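Local coordinates for L-arabinose ABC transporter, periplasmic L-arabinose-binding protein (Burkholderia thailandensis, PDB 4KZK) that binds D-galactose and probably L-arabinose in the periplasm, presumably for delivery to an ABC transporter, at residues N218-A223 / V244-A249; D191-A196 / H232-G237; E59-D64 / T298-Y303. One frame throughout, in Å; residues are numbered along the deposited sequence. Where two conformers were deposited one is given.

Interaction 1: residues N218-A223 / V244-A249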
loop_
_atom_site.group_PDB
_atom_site.type_symbol
_atom_site.label_atom_id
_atom_site.label_comp_id
_atom_site.label_asym_id
_atom_site.label_seq_id
_atom_site.Cartn_x
_atom_site.Cartn_y
_atom_site.Cartn_z
ATOM N N ASN A 218 -4.326 -15.247 -8.358
ATOM C CA ASN A 218 -4.647 -16.622 -7.960
ATOM C C ASN A 218 -5.788 -16.714 -6.968
ATOM O O ASN A 218 -6.658 -17.567 -7.089
ATOM C CB ASN A 218 -3.408 -17.337 -7.409
ATOM C CG ASN A 218 -2.344 -17.545 -8.463
ATOM O OD1 ASN A 218 -2.634 -17.599 -9.657
ATOM N ND2 ASN A 218 -1.122 -17.654 -8.032
ATOM N N ALA A 219 -5.791 -15.857 -5.962
ATOM C CA ALA A 219 -6.872 -15.890 -4.991
ATOM C C ALA A 219 -8.216 -15.520 -5.608
ATOM O O ALA A 219 -9.235 -16.097 -5.272
ATOM C CB ALA A 219 -6.551 -14.981 -3.828
ATOM N N ALA A 220 -8.223 -14.549 -6.514
ATOM C CA ALA A 220 -9.486 -14.125 -7.140
ATOM C C ALA A 220 -10.079 -15.250 -7.977
ATOM O O ALA A 220 -11.280 -15.495 -7.913
ATOM C CB ALA A 220 -9.295 -12.864 -7.971
ATOM N N ASN A 221 -9.233 -15.942 -8.738
ATOM C CA ASN A 221 -9.698 -17.026 -9.588
ATOM C C ASN A 221 -10.341 -18.137 -8.767
ATOM O O ASN A 221 -11.362 -18.692 -9.178
ATOM C CB ASN A 221 -8.568 -17.564 -10.458
ATOM C CG ASN A 221 -8.457 -16.816 -11.769
ATOM O OD1 ASN A 221 -9.475 -16.423 -12.348
ATOM N ND2 ASN A 221 -7.235 -16.613 -12.247
ATOM N N ILE A 222 -9.765 -18.431 -7.605
ATOM C CA ILE A 222 -10.357 -19.421 -6.709
ATOM C C ILE A 222 -11.757 -18.980 -6.273
ATOM O O ILE A 222 -12.700 -19.776 -6.261
ATOM C CB ILE A 222 -9.464 -19.703 -5.478
ATOM C CG1 ILE A 222 -8.214 -20.469 -5.918
ATOM C CG2 ILE A 222 -10.232 -20.485 -4.406
ATOM C CD1 ILE A 222 -7.157 -20.650 -4.849
ATOM N N ALA A 223 -11.896 -17.705 -5.938
ATOM C CA ALA A 223 -13.172 -17.170 -5.481
ATOM C C ALA A 223 -14.220 -17.136 -6.593
ATOM O O ALA A 223 -15.388 -17.472 -6.366
ATOM C CB ALA A 223 -12.973 -15.768 -4.920
ATOM N N VAL A 244 -5.601 -4.988 -9.041
ATOM C CA VAL A 244 -5.494 -5.263 -10.488
ATOM C C VAL A 244 -5.445 -6.767 -10.737
ATOM O O VAL A 244 -5.907 -7.260 -11.768
ATOM C CB VAL A 244 -4.239 -4.604 -11.104
ATOM C CG1 VAL A 244 -3.800 -5.309 -12.399
ATOM C CG2 VAL A 244 -4.501 -3.142 -11.332
ATOM N N GLY A 245 -4.850 -7.509 -9.814
ATOM C CA GLY A 245 -4.871 -8.962 -9.948
ATOM C C GLY A 245 -6.273 -9.535 -10.059
ATOM O O GLY A 245 -6.536 -10.424 -10.891
ATOM N N ALA A 246 -7.195 -9.019 -9.246
ATOM C CA ALA A 246 -8.592 -9.441 -9.303
ATOM C C ALA A 246 -9.264 -9.001 -10.610
ATOM O O ALA A 246 -10.108 -9.715 -11.179
ATOM C CB ALA A 246 -9.368 -8.925 -8.090
ATOM N N VAL A 247 -8.916 -7.813 -11.090
ATOM C CA VAL A 247 -9.481 -7.310 -12.333
ATOM C C VAL A 247 -9.036 -8.224 -13.496
ATOM O O VAL A 247 -9.851 -8.633 -14.334
ATOM C CB VAL A 247 -9.117 -5.827 -12.577
ATOM C CG1 VAL A 247 -9.535 -5.343 -13.973
ATOM C CG2 VAL A 247 -9.754 -4.937 -11.502
ATOM N N ARG A 248 -7.750 -8.570 -13.539
ATOM C CA ARG A 248 -7.259 -9.486 -14.562
ATOM C C ARG A 248 -7.920 -10.858 -14.462
ATOM O O ARG A 248 -8.262 -11.458 -15.482
ATOM C CB ARG A 248 -5.742 -9.673 -14.471
ATOM C CG ARG A 248 -4.931 -8.451 -14.866
ATOM C CD ARG A 248 -5.050 -8.105 -16.347
ATOM N NE ARG A 248 -6.039 -7.061 -16.583
ATOM C CZ ARG A 248 -5.840 -5.771 -16.306
ATOM N NH1 ARG A 248 -6.804 -4.892 -16.502
ATOM N NH2 ARG A 248 -4.692 -5.343 -15.800
ATOM N N ALA A 249 -8.071 -11.369 -13.246
ATOM C CA ALA A 249 -8.716 -12.669 -13.076
ATOM C C ALA A 249 -10.152 -12.619 -13.597
ATOM O O ALA A 249 -10.573 -13.494 -14.373
ATOM C CB ALA A 249 -8.665 -13.094 -11.625
HETATM O O HOH W 1 -8.877 -15.635 -14.933
#
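Ala220 sets its CB against the turn of helix 240-252 between Ala246 and Ala249, lying 3.7 Å from Ala246 CA and, on its other flank, 3.7 Å from Ala249 CB. The methyl of Ala246 meets it less directly, its CB 3.9 Å from Ala220 CB, because it turns partly along the interface. With residues this small at the interface, the two backbones come close: the segment axes approach to 8.2 Å, and Ala220 CA stands 5.2 Å from Ala246 CA. The crossing angle is -46°, so the helices run in broadly the same direction while diverging from the point of contact.

This is how neighbouring helices pack on one face of a Rossmann-like lobe of a periplasmic binding protein. Helix 213-226 leads into strand 233-236 and helix 240-252 leaves it, and both rest on the central sheet, where Leu172 of strand 170-175 receives the methyls of Ala220 and Ala246 alike. The alanine contact therefore sits directly above a sheet residue that both helices share.

Asn221, the next residue along, carries the contact outward to Ala249. With chi1 at -89° its amide swings in over Ala249, whose methyl lies over one face of the group: Ala249 CB is 3.5 Å from Asn221 OD1, and the amide carbon and nitrogen are scarcely more distant. A water bridges the two helices here, donating to Asn221 OD1 at 2.8 Å and to the backbone O of Ala249 at the same distance. Both protons of the water are thereby spent on bridging the helices. Arg253, just past the end of helix 240-252, adds a weak hydrogen bond from NH2 to the same OD1, while Phe217 and Phe224, from the same helix as Asn221, also touch the methyl of Ala249.

Interaction 2: residues D191-A196 / H232-G237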
loop_
_atom_site.group_PDB
_atom_site.type_symbol
_atom_site.label_atom_id
_atom_site.label_comp_id
_atom_site.label_asym_id
_atom_site.label_seq_id
_atom_site.Cartn_x
_atom_site.Cartn_y
_atom_site.Cartn_z
ATOM N N ASP A 191 -16.747 -2.463 5.539
ATOM C CA ASP A 191 -17.657 -1.760 6.444
ATOM C C ASP A 191 -18.395 -0.671 5.685
ATOM O O ASP A 191 -19.604 -0.500 5.841
ATOM C CB ASP A 191 -16.893 -1.156 7.640
ATOM C CG ASP A 191 -16.444 -2.197 8.662
ATOM O OD1 ASP A 191 -16.782 -3.394 8.516
ATOM O OD2 ASP A 191 -15.754 -1.818 9.640
ATOM N N ALA A 192 -17.679 0.078 4.850
ATOM C CA ALA A 192 -18.337 1.107 4.039
ATOM C C ALA A 192 -19.359 0.493 3.067
ATOM O O ALA A 192 -20.429 1.053 2.838
ATOM C CB ALA A 192 -17.302 1.952 3.286
ATOM N N LEU A 193 -19.040 -0.665 2.501
ATOM C CA LEU A 193 -19.957 -1.308 1.564
ATOM C C LEU A 193 -21.220 -1.833 2.281
ATOM O O LEU A 193 -22.340 -1.668 1.784
ATOM C CB LEU A 193 -19.252 -2.423 0.780
ATOM C CG LEU A 193 -18.287 -1.912 -0.291
ATOM C CD1 LEU A 193 -17.343 -3.011 -0.710
ATOM C CD2 LEU A 193 -19.019 -1.369 -1.505
ATOM N N LYS A 194 -21.045 -2.450 3.442
ATOM C CA LYS A 194 -22.208 -2.900 4.208
ATOM C C LYS A 194 -23.097 -1.724 4.607
ATOM O O LYS A 194 -24.317 -1.841 4.571
ATOM C CB LYS A 194 -21.776 -3.694 5.420
ATOM C CG LYS A 194 -21.197 -5.051 5.050
ATOM C CD LYS A 194 -21.085 -5.967 6.266
ATOM C CE LYS A 194 -20.228 -5.373 7.374
ATOM N NZ LYS A 194 -19.950 -6.359 8.439
ATOM N N ALA A 195 -22.481 -0.591 4.938
ATOM C CA ALA A 195 -23.219 0.644 5.301
ATOM C C ALA A 195 -24.017 1.208 4.130
ATOM O O ALA A 195 -24.953 1.992 4.325
ATOM C CB ALA A 195 -22.246 1.697 5.824
ATOM N N ALA A 196 -23.643 0.796 2.918
ATOM C CA ALA A 196 -24.274 1.242 1.687
ATOM C C ALA A 196 -25.238 0.207 1.135
ATOM O O ALA A 196 -25.748 0.356 0.026
ATOM C CB ALA A 196 -23.192 1.539 0.650
ATOM N N HIS A 232 -22.828 -9.226 -11.004
ATOM C CA HIS A 232 -22.063 -8.033 -10.739
ATOM C C HIS A 232 -21.117 -8.268 -9.588
ATOM O O HIS A 232 -21.489 -8.906 -8.580
ATOM C CB HIS A 232 -22.984 -6.882 -10.367
ATOM C CG HIS A 232 -23.815 -6.374 -11.500
ATOM N ND1 HIS A 232 -25.054 -5.808 -11.308
ATOM C CD2 HIS A 232 -23.572 -6.313 -12.832
ATOM C CE1 HIS A 232 -25.545 -5.423 -12.474
ATOM N NE2 HIS A 232 -24.659 -5.709 -13.415
ATOM N N TRP A 233 -19.913 -7.713 -9.724
ATOM C CA TRP A 233 -18.888 -7.787 -8.681
ATOM C C TRP A 233 -18.271 -6.452 -8.351
ATOM O O TRP A 233 -18.167 -5.587 -9.205
ATOM C CB TRP A 233 -17.732 -8.671 -9.133
ATOM C CG TRP A 233 -17.992 -10.130 -9.104
ATOM C CD1 TRP A 233 -18.454 -10.898 -10.134
ATOM C CD2 TRP A 233 -17.775 -11.010 -7.998
ATOM N NE1 TRP A 233 -18.562 -12.210 -9.721
ATOM C CE2 TRP A 233 -18.125 -12.309 -8.425
ATOM C CE3 TRP A 233 -17.290 -10.837 -6.694
ATOM C CZ2 TRP A 233 -18.029 -13.424 -7.582
ATOM C CZ3 TRP A 233 -17.190 -11.939 -5.864
ATOM C CH2 TRP A 233 -17.562 -13.219 -6.311
ATOM N N VAL A 234 -17.807 -6.332 -7.113
ATOM C CA VAL A 234 -16.881 -5.274 -6.732
ATOM C C VAL A 234 -15.665 -5.946 -6.110
ATOM O O VAL A 234 -15.749 -7.094 -5.625
ATOM C CB VAL A 234 -17.523 -4.241 -5.772
ATOM C CG1 VAL A 234 -18.796 -3.636 -6.365
ATOM C CG2 VAL A 234 -17.836 -4.855 -4.426
ATOM N N ALA A 235 -14.527 -5.259 -6.154
ATOM C CA ALA A 235 -13.306 -5.858 -5.651
ATOM C C ALA A 235 -12.363 -4.806 -5.138
ATOM O O ALA A 235 -12.360 -3.670 -5.610
ATOM C CB ALA A 235 -12.626 -6.698 -6.731
ATOM N N PHE A 236 -11.526 -5.207 -4.196
ATOM C CA PHE A 236 -10.542 -4.327 -3.607
ATOM C C PHE A 236 -9.569 -5.171 -2.830
ATOM O O PHE A 236 -9.876 -6.284 -2.403
ATOM C CB PHE A 236 -11.247 -3.317 -2.678
ATOM C CG PHE A 236 -12.221 -3.967 -1.725
ATOM C CD1 PHE A 236 -13.534 -4.200 -2.114
ATOM C CD2 PHE A 236 -11.816 -4.397 -0.468
ATOM C CE1 PHE A 236 -14.430 -4.827 -1.274
ATOM C CE2 PHE A 236 -12.713 -5.017 0.372
ATOM C CZ PHE A 236 -14.020 -5.236 -0.023
ATOM N N GLY A 237 -8.413 -4.603 -2.581
ATOM C CA GLY A 237 -7.403 -5.277 -1.788
ATOM C C GLY A 237 -6.696 -4.340 -0.845
ATOM O O GLY A 237 -7.307 -3.470 -0.195
#
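Leu193 and Phe236 supply the methyl-to-ring part of this contact. Their side chains come from opposite directions, the leucine from helix 180-195 and the phenylalanine from strand 233-236, and Leu193 CD1 reaches 3.5 Å from Phe236 CE1. The next ring atom round, CZ, is 4.1 Å from the same methyl, so the leucine bears on one side of the ring, obliquely, and is not centred on it. Two torsions bring these groups together. In Leu193, chi2 of 163° extends CD1 away from the helix, making it the branch that does the touching; in Phe236, chi1 of 48° holds the ring between the backbone N and the carbonyl carbon.

Methyl-to-methyl packing supplies the rest. Leu193 CD1 also lies 4.2 Å from Val234 CG2, a looser approach than that to the ring. Val234 and Phe236 are two residues apart on the strand and so present their side chains on the same face of the sheet, while Ala235 between them turns away. A single leucine methyl thus contacts both. The backbones stay well apart, with 9.7 Å between Leu193 CA and Val234 CA, the separation being filled by side chains of a helix lying over a sheet.

The strand's backbone hydrogen bonds go to its neighbours in the sheet: Val234 pairs with Gly170 and Leu172 of the parallel neighbour 170-175, and Trp233 pairs on the other side with Asp259 and Ile261. The ring of Phe236 leans further on Ala189 and Val190 of helix 180-195 and on Val171 and Arg173 of the adjoining strand. Val234 also meets Ile155 of helix 144-161, so that helices 144-161 and 180-195 together cover this face of the sheet, opposite the face to which Ala235 points.

Interaction 3: residues E59-D64 / T298-Y303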
loop_
_atom_site.group_PDB
_atom_site.type_symbol
_atom_site.label_atom_id
_atom_site.label_comp_id
_atom_site.label_asym_id
_atom_site.label_seq_id
_atom_site.Cartn_x
_atom_site.Cartn_y
_atom_site.Cartn_z
ATOM N N GLU A 59 15.194 10.933 -2.846
ATOM C CA GLU A 59 16.295 11.543 -3.610
ATOM C C GLU A 59 16.216 13.055 -3.626
ATOM O O GLU A 59 17.256 13.755 -3.598
ATOM C CB GLU A 59 16.314 11.057 -5.060
ATOM C CG GLU A 59 16.844 9.653 -5.253
ATOM C CD GLU A 59 18.337 9.525 -4.991
ATOM O OE1 GLU A 59 19.048 10.553 -4.785
ATOM O OE2 GLU A 59 18.805 8.374 -5.027
ATOM N N GLN A 60 15.001 13.589 -3.720
ATOM C CA GLN A 60 14.812 15.048 -3.669
ATOM C C GLN A 60 15.250 15.584 -2.299
ATOM O O GLN A 60 15.915 16.634 -2.208
ATOM C CB GLN A 60 13.346 15.392 -3.966
ATOM C CG GLN A 60 13.007 16.849 -4.247
ATOM C CD GLN A 60 11.534 17.027 -4.635
ATOM O OE1 GLN A 60 10.820 17.861 -4.061
ATOM N NE2 GLN A 60 11.075 16.246 -5.613
ATOM N N ALA A 61 14.916 14.846 -1.239
ATOM C CA ALA A 61 15.347 15.195 0.121
ATOM C C ALA A 61 16.873 15.175 0.244
ATOM O O ALA A 61 17.455 16.064 0.873
ATOM C CB ALA A 61 14.707 14.252 1.135
ATOM N N ALA A 62 17.509 14.196 -0.400
ATOM C CA ALA A 62 18.966 14.048 -0.383
ATOM C C ALA A 62 19.641 15.259 -1.016
ATOM O O ALA A 62 20.570 15.853 -0.436
ATOM C CB ALA A 62 19.382 12.792 -1.118
ATOM N N LYS A 63 19.186 15.628 -2.214
ATOM C CA LYS A 63 19.741 16.783 -2.908
ATOM C C LYS A 63 19.515 18.051 -2.085
ATOM O O LYS A 63 20.440 18.853 -1.913
ATOM C CB LYS A 63 19.138 16.936 -4.309
ATOM N N ASP A 64 18.304 18.217 -1.554
ATOM C CA ASP A 64 17.942 19.431 -0.820
ATOM C C ASP A 64 18.736 19.590 0.484
ATOM O O ASP A 64 19.343 20.649 0.721
ATOM C CB ASP A 64 16.438 19.477 -0.528
ATOM C CG ASP A 64 15.585 19.701 -1.786
ATOM O OD1 ASP A 64 16.142 20.011 -2.866
ATOM O OD2 ASP A 64 14.346 19.589 -1.681
ATOM N N THR A 298 9.811 11.698 5.611
ATOM C CA THR A 298 10.486 10.716 6.436
ATOM C C THR A 298 11.995 10.955 6.383
ATOM O O THR A 298 12.668 10.929 7.421
ATOM C CB THR A 298 10.205 9.288 5.958
ATOM O OG1 THR A 298 10.505 9.197 4.557
ATOM C CG2 THR A 298 8.747 8.901 6.248
ATOM N N SER A 299 12.528 11.192 5.186
ATOM C CA SER A 299 13.970 11.361 5.021
ATOM C C SER A 299 14.454 12.618 5.752
ATOM O O SER A 299 15.532 12.619 6.355
ATOM C CB SER A 299 14.354 11.415 3.534
ATOM O OG SER A 299 14.094 10.190 2.857
ATOM N N VAL A 300 13.653 13.678 5.715
ATOM C CA VAL A 300 13.997 14.895 6.469
ATOM C C VAL A 300 13.928 14.663 7.981
ATOM O O VAL A 300 14.822 15.117 8.722
ATOM C CB VAL A 300 13.124 16.096 6.037
ATOM C CG1 VAL A 300 13.291 17.277 6.989
ATOM C CG2 VAL A 300 13.493 16.499 4.616
ATOM N N ASN A 301 12.893 13.966 8.440
ATOM C CA ASN A 301 12.776 13.619 9.846
ATOM C C ASN A 301 14.003 12.834 10.298
ATOM O O ASN A 301 14.582 13.147 11.342
ATOM C CB ASN A 301 11.489 12.831 10.122
ATOM C CG ASN A 301 10.239 13.693 10.041
ATOM O OD1 ASN A 301 10.290 14.922 10.163
ATOM N ND2 ASN A 301 9.099 13.046 9.864
ATOM N N MET A 302 14.422 11.854 9.498
ATOM C CA MET A 302 15.657 11.109 9.770
ATOM C C MET A 302 16.901 12.015 9.766
ATOM O O MET A 302 17.712 11.954 10.679
ATOM C CB MET A 302 15.837 9.954 8.765
ATOM C CG MET A 302 17.136 9.174 8.946
ATOM S SD MET A 302 17.273 8.427 10.581
ATOM C CE MET A 302 16.090 7.091 10.488
ATOM N N TYR A 303 17.062 12.827 8.729
ATOM C CA TYR A 303 18.182 13.766 8.633
ATOM C C TYR A 303 18.306 14.629 9.891
ATOM O O TYR A 303 19.382 14.737 10.500
ATOM C CB TYR A 303 18.020 14.656 7.401
ATOM C CG TYR A 303 19.165 15.635 7.247
ATOM C CD1 TYR A 303 20.366 15.245 6.666
ATOM C CD2 TYR A 303 19.047 16.932 7.697
ATOM C CE1 TYR A 303 21.424 16.137 6.536
ATOM C CE2 TYR A 303 20.099 17.830 7.578
ATOM C CZ TYR A 303 21.280 17.425 6.985
ATOM O OH TYR A 303 22.327 18.316 6.869
#
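Two helices of the first Rossmann-like lobe meet here, on one face of its parallel sheet: helix 49-65, which follows strand 38-43, and helix 291-308, which joins that lobe from much later in the chain. Such an exchange of chain between lobes is a hallmark of the type I periplasmic binding protein fold, in which neither lobe is built from one unbroken length of sequence.

The contact turns on the methyl of Ala61. It points at helix 291-308 and lies 3.7 Å from Ser299 CB; Val300 CG2, at 4.3 Å from Ala61 CB, gives looser flanking contact. The CA atoms of Ala61 and Ser299 are 6.4 Å apart, close for two helices, as befits a methyl set against a serine methylene. Phe67 packs on both Ala61 and Ser299, and Phe41 of strand 38-43 touches Ser299 from the sheet.

Although Ser299 is a polar residue, it meets Ala61 through carbon. With chi1 at -65° its hydroxyl sits beside its own backbone N, and Ser299 OG is hydrogen-bonded to the carbonyl O of Gly295, one turn earlier in the same helix.

Interactions 1 and 2 belong to one lobe and interaction 3 to the other, on opposite sides of the chain's centre. The first two lie on either face of strand 233-236, their centres 16 Å apart, and they touch where Ala246 CB meets Ala235 CB at 4.2 Å. The centre of interaction 3 is 38 Å from each of theirs. Bound galactose occupies the cleft between the lobes, and all three contacts lie back from it: the side chain of Phe236 is about 12 Å from the sugar and about 7 Å from that of the sugar-binding Arg185, while Ser299 and the binding residue Asp123 have side chains about 11 Å apart.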